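Local coordinates for protein thiamine pyrophosphokinase (PDB 3LM8) that catalyses the ATP-dependent pyrophosphorylation of thiamine to thiamine diphosphate, releasing AMP, and serves in thiamine salvage, at residues 2-16 against 89-103. The protein carries 1 engineered substitution. Residues are numbered along the deposited sequence; the frame is centred on the assembly and turned at random.
Sequences KTINIVAGGPKNLIP and ALEKQPDIIQIFGIT
Asn5 and Gln98 are bridge partners on neighbouring parallel strands, 3-7 and 96-100, and their side chains run alongside each other on the face they share with Thr3, Val7 and Phe100. Carried there by an extended chain (chi2 175°), Gln98 NE2 donates to Asn5 OD1 over 3.2 Å; the acceptor lies in the plane of the Gln98 amide, whereas the donor is tilted 32° from the carbonyl plane of Asn5, and the two amide planes stand 50° apart. Replacing Asn5 by an alanine would probably leave Gln98 NE2 without this acceptor and thin the cover over Phe100 CE2, where only CB would remain of the side chain. Asn5 CB meets the ring's edge at CE2 (3.9 Å), and Pro16 CD lies at the edge across the ring, at CD1; a flat ring suits the place where strand and returning loop converge.

Beneath these side chains runs regular parallel pairing, from Ile4 N with Ile96 O to Ala8 N with Phe100 O. On the other face, Ile4 CD1 packs against Pro94 CG (3.7 Å) and Ala89 CB, a small residue that lets helix 81-92 come close. Where the strands begin, Asp95 OD2 accepts from Lys2 N (2.7 Å), met from above the carboxylate plane. At the far end Gly101 takes a positive phi, which favours glycine, and a CB there would run into Ala8 O; Ile15 CD1 packs on its CA (3.3 Å).

Gln98 OE1 also bonds Arg128, and Tyr21 meets the Phe100 ring edge-to-face. The pair lies within the parallel part of the nine-strand mixed sheet, whose strand order is consistent with a Rossmann-like alpha/beta fold, strand 3-7 flanked by 26-31 and strand 96-100 by 126-131, with helix 33-41 against Val7.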
ATOM      1  N   LYS A   2      12.923   6.261  -8.695  1.00 37.37           N
ATOM      2  CA  LYS A   2      11.769   7.192  -8.626  1.00 38.90           C
ATOM      3  C   LYS A   2      10.615   6.540  -7.866  1.00 32.91           C
ATOM      4  O   LYS A   2      10.616   5.324  -7.622  1.00 23.20           O
ATOM      5  CB  LYS A   2      11.328   7.572 -10.041  1.00 55.43           C
ATOM      6  CG  LYS A   2      12.449   8.159 -10.893  1.00 63.80           C
ATOM      7  CD  LYS A   2      12.015   8.312 -12.342  1.00 73.64           C
ATOM      8  CE  LYS A   2      13.170   8.734 -13.247  1.00 69.54           C
ATOM      9  NZ  LYS A   2      12.754   8.756 -14.684  1.00 55.65           N
ATOM     10  N   THR A   3       9.634   7.352  -7.484  1.00 28.69           N
ATOM     11  CA  THR A   3       8.482   6.856  -6.742  1.00 24.79           C
ATOM     12  C   THR A   3       7.152   7.135  -7.418  1.00 19.42           C
ATOM     13  O   THR A   3       6.962   8.181  -8.042  1.00 36.20           O
ATOM     14  CB  THR A   3       8.410   7.493  -5.348  1.00 23.02           C
ATOM     15  OG1 THR A   3       9.551   7.098  -4.584  1.00 34.03           O
ATOM     16  CG2 THR A   3       7.136   7.059  -4.621  1.00 18.45           C
ATOM     17  N   ILE A   4       6.225   6.199  -7.293  1.00 19.35           N
ATOM     18  CA  ILE A   4       4.902   6.408  -7.851  1.00 17.56           C
ATOM     19  C   ILE A   4       3.882   6.251  -6.724  1.00 19.34           C
ATOM     20  O   ILE A   4       3.926   5.268  -5.983  1.00 19.47           O
ATOM     21  CB  ILE A   4       4.604   5.421  -8.981  1.00 20.38           C
ATOM     22  CG1 ILE A   4       5.602   5.641 -10.108  1.00 27.91           C
ATOM     23  CG2 ILE A   4       3.181   5.646  -9.527  1.00 12.93           C
ATOM     24  CD1 ILE A   4       5.371   4.749 -11.295  1.00 31.86           C
ATOM     25  N   ASN A   5       3.008   7.246  -6.567  1.00 15.93           N
ATOM     26  CA  ASN A   5       1.971   7.197  -5.537  1.00 19.72           C
ATOM     27  C   ASN A   5       0.605   7.180  -6.193  1.00 28.19           C
ATOM     28  O   ASN A   5       0.277   8.055  -7.007  1.00 13.08           O
ATOM     29  CB  ASN A   5       2.021   8.407  -4.608  1.00 16.05           C
ATOM     30  CG  ASN A   5       3.259   8.449  -3.773  1.00 16.42           C
ATOM     31  OD1 ASN A   5       4.059   7.510  -3.765  1.00 14.16           O
ATOM     32  ND2 ASN A   5       3.434   9.548  -3.055  1.00 11.12           N
ATOM     33  N   ILE A   6      -0.191   6.186  -5.811  1.00 27.44           N
ATOM     34  CA  ILE A   6      -1.531   5.999  -6.336  1.00 18.16           C
ATOM     35  C   ILE A   6      -2.535   6.232  -5.220  1.00 24.34           C
ATOM     36  O   ILE A   6      -2.399   5.676  -4.121  1.00 24.51           O
ATOM     37  CB  ILE A   6      -1.722   4.563  -6.822  1.00 15.62           C
ATOM     38  CG1 ILE A   6      -0.565   4.156  -7.740  1.00 16.67           C
ATOM     39  CG2 ILE A   6      -3.058   4.432  -7.496  1.00 11.61           C
ATOM     40  CD1 ILE A   6      -0.595   2.689  -8.173  1.00 14.98           C
ATOM     41  N   VAL A   7      -3.546   7.047  -5.495  1.00 19.51           N
ATOM     42  CA  VAL A   7      -4.585   7.317  -4.506  1.00 16.20           C
ATOM     43  C   VAL A   7      -5.905   6.744  -5.022  1.00 23.57           C
ATOM     44  O   VAL A   7      -6.520   7.295  -5.934  1.00 25.97           O
ATOM     45  CB  VAL A   7      -4.722   8.835  -4.252  1.00 11.78           C
ATOM     46  CG1 VAL A   7      -5.869   9.126  -3.276  1.00  4.97           C
ATOM     47  CG2 VAL A   7      -3.415   9.362  -3.697  1.00 31.11           C
ATOM     48  N   ALA A   8      -6.312   5.613  -4.446  1.00 21.72           N
ATOM     49  CA  ALA A   8      -7.553   4.949  -4.830  1.00 19.73           C
ATOM     50  C   ALA A   8      -8.711   5.745  -4.253  1.00 21.23           C
ATOM     51  O   ALA A   8      -8.492   6.656  -3.463  1.00 21.27           O
ATOM     52  CB  ALA A   8      -7.574   3.521  -4.300  1.00 10.95           C
ATOM     53  N   GLY A   9      -9.937   5.380  -4.614  1.00 25.47           N
ATOM     54  CA  GLY A   9     -11.095   6.131  -4.156  1.00 31.77           C
ATOM     55  C   GLY A   9     -11.786   5.744  -2.866  1.00 33.15           C
ATOM     56  O   GLY A   9     -13.019   5.733  -2.813  1.00 29.00           O
ATOM     57  N   GLY A  10     -11.010   5.438  -1.830  1.00 35.59           N
ATOM     58  CA  GLY A  10     -11.595   5.077  -0.550  1.00 36.87           C
ATOM     59  C   GLY A  10     -11.965   6.343   0.196  1.00 37.92           C
ATOM     60  O   GLY A  10     -11.680   7.433  -0.293  1.00 32.91           O
ATOM     61  N   PRO A  11     -12.619   6.250   1.364  1.00 40.28           N
ATOM     62  CA  PRO A  11     -12.983   7.463   2.108  1.00 28.63           C
ATOM     63  C   PRO A  11     -11.754   8.282   2.524  1.00 28.60           C
ATOM     64  O   PRO A  11     -10.769   7.742   3.002  1.00 21.59           O
ATOM     65  CB  PRO A  11     -13.772   6.916   3.294  1.00 22.66           C
ATOM     66  CG  PRO A  11     -13.274   5.483   3.432  1.00 29.66           C
ATOM     67  CD  PRO A  11     -13.172   5.046   2.008  1.00 30.14           C
ATOM     68  N   LYS A  12     -11.828   9.594   2.330  1.00 27.91           N
ATOM     69  CA  LYS A  12     -10.731  10.509   2.642  1.00 31.26           C
ATOM     70  C   LYS A  12     -10.235  10.525   4.084  1.00 36.00           C
ATOM     71  O   LYS A  12      -9.067  10.811   4.334  1.00 26.47           O
ATOM     72  CB  LYS A  12     -11.132  11.934   2.279  1.00 31.28           C
ATOM     73  CG  LYS A  12     -11.590  12.132   0.861  1.00 29.50           C
ATOM     74  CD  LYS A  12     -12.016  13.582   0.627  1.00 42.39           C
ATOM     75  CE  LYS A  12     -10.864  14.557   0.838  1.00 51.25           C
ATOM     76  NZ  LYS A  12     -11.244  15.943   0.467  1.00 46.66           N
ATOM     77  N   ASN A  13     -11.124  10.250   5.031  1.00 44.62           N
ATOM     78  CA  ASN A  13     -10.755  10.283   6.447  1.00 41.33           C
ATOM     79  C   ASN A  13      -9.779   9.193   6.881  1.00 38.34           C
ATOM     80  O   ASN A  13      -9.113   9.323   7.904  1.00 47.65           O
ATOM     81  CB  ASN A  13     -12.022  10.241   7.311  1.00 34.13           C
ATOM     82  CG  ASN A  13     -12.952   9.119   6.920  1.00 33.85           C
ATOM     83  OD1 ASN A  13     -13.043   8.101   7.609  1.00 31.01           O
ATOM     84  ND2 ASN A  13     -13.643   9.291   5.793  1.00 33.39           N
ATOM     85  N   LEU A  14      -9.693   8.119   6.107  1.00 23.65           N
ATOM     86  CA  LEU A  14      -8.777   7.039   6.443  1.00 25.07           C
ATOM     87  C   LEU A  14      -7.426   7.255   5.774  1.00 28.91           C
ATOM     88  O   LEU A  14      -6.489   6.485   5.992  1.00 30.90           O
ATOM     89  CB  LEU A  14      -9.349   5.681   6.018  1.00 30.45           C
ATOM     90  CG  LEU A  14     -10.503   5.055   6.817  1.00 37.48           C
ATOM     91  CD1 LEU A  14     -10.178   5.118   8.294  1.00 41.58           C
ATOM     92  CD2 LEU A  14     -11.799   5.782   6.545  1.00 45.61           C
ATOM     93  N   ILE A  15      -7.334   8.316   4.975  1.00 32.33           N
ATOM     94  CA  ILE A  15      -6.116   8.654   4.240  1.00 27.39           C
ATOM     95  C   ILE A  15      -5.270   9.723   4.939  1.00 24.64           C
ATOM     96  O   ILE A  15      -5.795  10.716   5.447  1.00 26.01           O
ATOM     97  CB  ILE A  15      -6.477   9.134   2.820  1.00 17.42           C
ATOM     98  CG1 ILE A  15      -7.345   8.084   2.135  1.00 16.04           C
ATOM     99  CG2 ILE A  15      -5.220   9.375   2.001  1.00 19.10           C
ATOM    100  CD1 ILE A  15      -7.748   8.462   0.751  1.00 11.21           C
ATOM    101  N   PRO A  16      -3.937   9.531   4.963  1.00 20.07           N
ATOM    102  CA  PRO A  16      -2.973  10.442   5.590  1.00 19.88           C
ATOM    103  C   PRO A  16      -2.792  11.717   4.801  1.00 22.18           C
ATOM    104  O   PRO A  16      -3.381  11.902   3.739  1.00 30.34           O
ATOM    105  CB  PRO A  16      -1.663   9.645   5.582  1.00  4.87           C
ATOM    106  CG  PRO A  16      -2.079   8.236   5.308  1.00 35.75           C
ATOM    107  CD  PRO A  16      -3.236   8.378   4.377  1.00 24.18           C
ATOM    108  N   ALA A  89       1.904   1.467 -13.398  1.00 44.62           N
ATOM    109  CA  ALA A  89       3.000   1.839 -12.511  1.00 31.36           C
ATOM    110  C   ALA A  89       4.130   0.796 -12.465  1.00 32.43           C
ATOM    111  O   ALA A  89       5.310   1.161 -12.485  1.00 30.84           O
ATOM    112  CB  ALA A  89       2.461   2.101 -11.117  1.00 21.54           C
ATOM    113  N   LEU A  90       3.778  -0.490 -12.401  1.00 32.72           N
ATOM    114  CA  LEU A  90       4.797  -1.540 -12.380  1.00 35.76           C
ATOM    115  C   LEU A  90       5.590  -1.461 -13.677  1.00 32.78           C
ATOM    116  O   LEU A  90       6.804  -1.644 -13.697  1.00 31.92           O
ATOM    117  CB  LEU A  90       4.163  -2.931 -12.234  1.00 31.07           C
ATOM    118  CG  LEU A  90       3.589  -3.261 -10.848  1.00 31.78           C
ATOM    119  CD1 LEU A  90       2.943  -4.626 -10.855  1.00 31.97           C
ATOM    120  CD2 LEU A  90       4.690  -3.214  -9.815  1.00 38.03           C
ATOM    121  N   GLU A  91       4.903  -1.164 -14.767  1.00 33.17           N
ATOM    122  CA  GLU A  91       5.580  -1.052 -16.045  1.00 40.62           C
ATOM    123  C   GLU A  91       6.659   0.037 -15.950  1.00 35.19           C
ATOM    124  O   GLU A  91       7.825  -0.203 -16.275  1.00 31.61           O
ATOM    125  CB  GLU A  91       4.561  -0.736 -17.138  1.00 42.41           C
ATOM    126  CG  GLU A  91       5.095  -0.767 -18.551  1.00 45.21           C
ATOM    127  CD  GLU A  91       5.711   0.550 -18.976  1.00 48.63           C
ATOM    128  OE1 GLU A  91       5.076   1.598 -18.734  1.00 53.07           O
ATOM    129  OE2 GLU A  91       6.817   0.537 -19.565  1.00 40.85           O
ATOM    130  N   LYS A  92       6.284   1.223 -15.475  1.00 33.86           N
ATOM    131  CA  LYS A  92       7.248   2.319 -15.345  1.00 31.55           C
ATOM    132  C   LYS A  92       8.488   1.888 -14.567  1.00 30.28           C
ATOM    133  O   LYS A  92       9.547   2.493 -14.692  1.00 26.25           O
ATOM    134  CB  LYS A  92       6.616   3.523 -14.638  1.00 36.67           C
ATOM    135  CG  LYS A  92       5.433   4.141 -15.366  1.00 46.77           C
ATOM    136  CD  LYS A  92       5.839   4.767 -16.691  1.00 51.17           C
ATOM    137  CE  LYS A  92       4.604   5.173 -17.496  1.00 70.71           C
ATOM    138  NZ  LYS A  92       3.673   4.022 -17.732  1.00 75.98           N
ATOM    139  N   GLN A  93       8.353   0.842 -13.763  1.00 41.43           N
ATOM    140  CA  GLN A  93       9.468   0.341 -12.962  1.00 42.37           C
ATOM    141  C   GLN A  93      10.093   1.385 -12.050  1.00 47.29           C
ATOM    142  O   GLN A  93      11.206   1.851 -12.287  1.00 52.43           O
ATOM    143  CB  GLN A  93      10.560  -0.261 -13.859  1.00 44.76           C
ATOM    144  CG  GLN A  93      10.270  -1.682 -14.302  1.00 49.70           C
ATOM    145  CD  GLN A  93      11.372  -2.262 -15.158  1.00 57.92           C
ATOM    146  OE1 GLN A  93      11.647  -1.770 -16.253  1.00 50.70           O
ATOM    147  NE2 GLN A  93      12.013  -3.314 -14.663  1.00 65.57           N
ATOM    148  N   PRO A  94       9.364   1.790 -11.004  1.00 46.73           N
ATOM    149  CA  PRO A  94       9.868   2.780 -10.052  1.00 41.61           C
ATOM    150  C   PRO A  94      10.405   1.938  -8.902  1.00 42.18           C
ATOM    151  O   PRO A  94      10.048   0.766  -8.785  1.00 59.64           O
ATOM    152  CB  PRO A  94       8.610   3.542  -9.671  1.00 33.67           C
ATOM    153  CG  PRO A  94       7.620   2.427  -9.565  1.00 35.67           C
ATOM    154  CD  PRO A  94       7.927   1.549 -10.784  1.00 37.83           C
ATOM    155  N   ASP A  95      11.248   2.508  -8.054  1.00 29.13           N
ATOM    156  CA  ASP A  95      11.794   1.741  -6.941  1.00 31.67           C
ATOM    157  C   ASP A  95      10.715   1.452  -5.905  1.00 28.72           C
ATOM    158  O   ASP A  95      10.774   0.462  -5.177  1.00 38.08           O
ATOM    159  CB  ASP A  95      12.929   2.513  -6.268  1.00 37.30           C
ATOM    160  CG  ASP A  95      13.919   3.084  -7.263  1.00 47.64           C
ATOM    161  OD1 ASP A  95      14.536   2.297  -8.019  1.00 44.50           O
ATOM    162  OD2 ASP A  95      14.078   4.324  -7.281  1.00 55.58           O
ATOM    163  N   ILE A  96       9.715   2.324  -5.857  1.00 22.44           N
ATOM    164  CA  ILE A  96       8.659   2.189  -4.872  1.00 31.39           C
ATOM    165  C   ILE A  96       7.293   2.645  -5.352  1.00 31.93           C
ATOM    166  O   ILE A  96       7.162   3.680  -5.993  1.00 35.30           O
ATOM    167  CB  ILE A  96       8.991   3.024  -3.613  1.00 32.28           C
ATOM    168  CG1 ILE A  96      10.415   2.717  -3.146  1.00 45.59           C
ATOM    169  CG2 ILE A  96       8.009   2.711  -2.509  1.00 25.52           C
ATOM    170  CD1 ILE A  96      10.931   3.633  -2.057  1.00 50.37           C
ATOM    171  N   ILE A  97       6.276   1.855  -5.040  1.00 24.77           N
ATOM    172  CA  ILE A  97       4.918   2.232  -5.364  1.00 26.88           C
ATOM    173  C   ILE A  97       4.256   2.356  -4.001  1.00 24.73           C
ATOM    174  O   ILE A  97       4.452   1.499  -3.140  1.00 22.99           O
ATOM    175  CB  ILE A  97       4.170   1.156  -6.186  1.00 17.49           C
ATOM    176  CG1 ILE A  97       4.770   1.054  -7.590  1.00 13.90           C
ATOM    177  CG2 ILE A  97       2.707   1.536  -6.304  1.00 15.43           C
ATOM    178  CD1 ILE A  97       4.212  -0.073  -8.407  1.00 17.91           C
ATOM    179  N   GLN A  98       3.511   3.436  -3.794  1.00  8.72           N
ATOM    180  CA  GLN A  98       2.803   3.646  -2.540  1.00 19.00           C
ATOM    181  C   GLN A  98       1.353   3.953  -2.868  1.00 23.68           C
ATOM    182  O   GLN A  98       1.060   4.857  -3.649  1.00 20.16           O
ATOM    183  CB  GLN A  98       3.451   4.780  -1.740  1.00 13.40           C
ATOM    184  CG  GLN A  98       4.744   4.342  -1.054  1.00 21.48           C
ATOM    185  CD  GLN A  98       5.465   5.478  -0.344  1.00 22.71           C
ATOM    186  OE1 GLN A  98       5.985   5.303   0.772  1.00 27.84           O
ATOM    187  NE2 GLN A  98       5.517   6.647  -0.993  1.00 14.71           N
ATOM    188  N   ILE A  99       0.447   3.186  -2.272  1.00 21.14           N
ATOM    189  CA  ILE A  99      -0.976   3.342  -2.538  1.00 22.89           C
ATOM    190  C   ILE A  99      -1.771   3.804  -1.328  1.00 20.30           C
ATOM    191  O   ILE A  99      -1.600   3.289  -0.217  1.00 24.15           O
ATOM    192  CB  ILE A  99      -1.588   2.017  -3.037  1.00 18.81           C
ATOM    193  CG1 ILE A  99      -0.709   1.419  -4.149  1.00 16.56           C
ATOM    194  CG2 ILE A  99      -2.998   2.270  -3.541  1.00  9.75           C
ATOM    195  CD1 ILE A  99      -1.092   0.019  -4.595  1.00 10.80           C
ATOM    196  N   PHE A 100      -2.663   4.764  -1.565  1.00 13.36           N
ATOM    197  CA  PHE A 100      -3.506   5.322  -0.511  1.00  7.87           C
ATOM    198  C   PHE A 100      -4.982   5.139  -0.870  1.00 18.71           C
ATOM    199  O   PHE A 100      -5.306   4.776  -2.009  1.00 23.83           O
ATOM    200  CB  PHE A 100      -3.188   6.811  -0.341  1.00  8.31           C
ATOM    201  CG  PHE A 100      -1.730   7.094  -0.170  1.00 20.07           C
ATOM    202  CD1 PHE A 100      -1.194   7.312   1.096  1.00 26.06           C
ATOM    203  CD2 PHE A 100      -0.879   7.118  -1.279  1.00 14.64           C
ATOM    204  CE1 PHE A 100       0.175   7.556   1.262  1.00 26.43           C
ATOM    205  CE2 PHE A 100       0.488   7.360  -1.130  1.00 21.21           C
ATOM    206  CZ  PHE A 100       1.016   7.580   0.148  1.00 18.61           C
ATOM    207  N   GLY A 101      -5.867   5.413   0.091  1.00 20.61           N
ATOM    208  CA  GLY A 101      -7.296   5.274  -0.154  1.00 31.33           C
ATOM    209  C   GLY A 101      -7.540   3.810  -0.412  1.00 37.40           C
ATOM    210  O   GLY A 101      -8.326   3.416  -1.279  1.00 37.80           O
ATOM    211  N   ILE A 102      -6.848   3.008   0.382  1.00 21.46           N
ATOM    212  CA  ILE A 102      -6.883   1.572   0.270  1.00 20.91           C
ATOM    213  C   ILE A 102      -7.777   0.879   1.297  1.00 21.67           C
ATOM    214  O   ILE A 102      -7.998  -0.340   1.241  1.00 15.48           O
ATOM    215  CB  ILE A 102      -5.434   1.066   0.341  1.00 21.62           C
ATOM    216  CG1 ILE A 102      -4.982   0.680  -1.065  1.00 27.15           C
ATOM    217  CG2 ILE A 102      -5.287  -0.052   1.368  1.00 18.72           C
ATOM    218  CD1 ILE A 102      -3.559   0.177  -1.122  1.00 35.09           C
ATOM    219  N   THR A 103      -8.295   1.657   2.236  1.00 26.02           N
ATOM    220  CA  THR A 103      -9.178   1.110   3.254  1.00 16.04           C
ATOM    221  C   THR A 103     -10.493   1.860   3.185  1.00 17.01           C
ATOM    222  O   THR A 103     -10.551   2.965   2.663  1.00 17.37           O
ATOM    223  CB  THR A 103      -8.565   1.248   4.644  1.00 25.15           C
ATOM    224  OG1 THR A 103      -8.114   2.591   4.830  1.00 31.20           O
ATOM    225  CG2 THR A 103      -7.383   0.304   4.788  1.00 24.55           C
TER
HETATM  226  O   HOH W   1      -9.753   5.426   2.235  1.00 21.90           O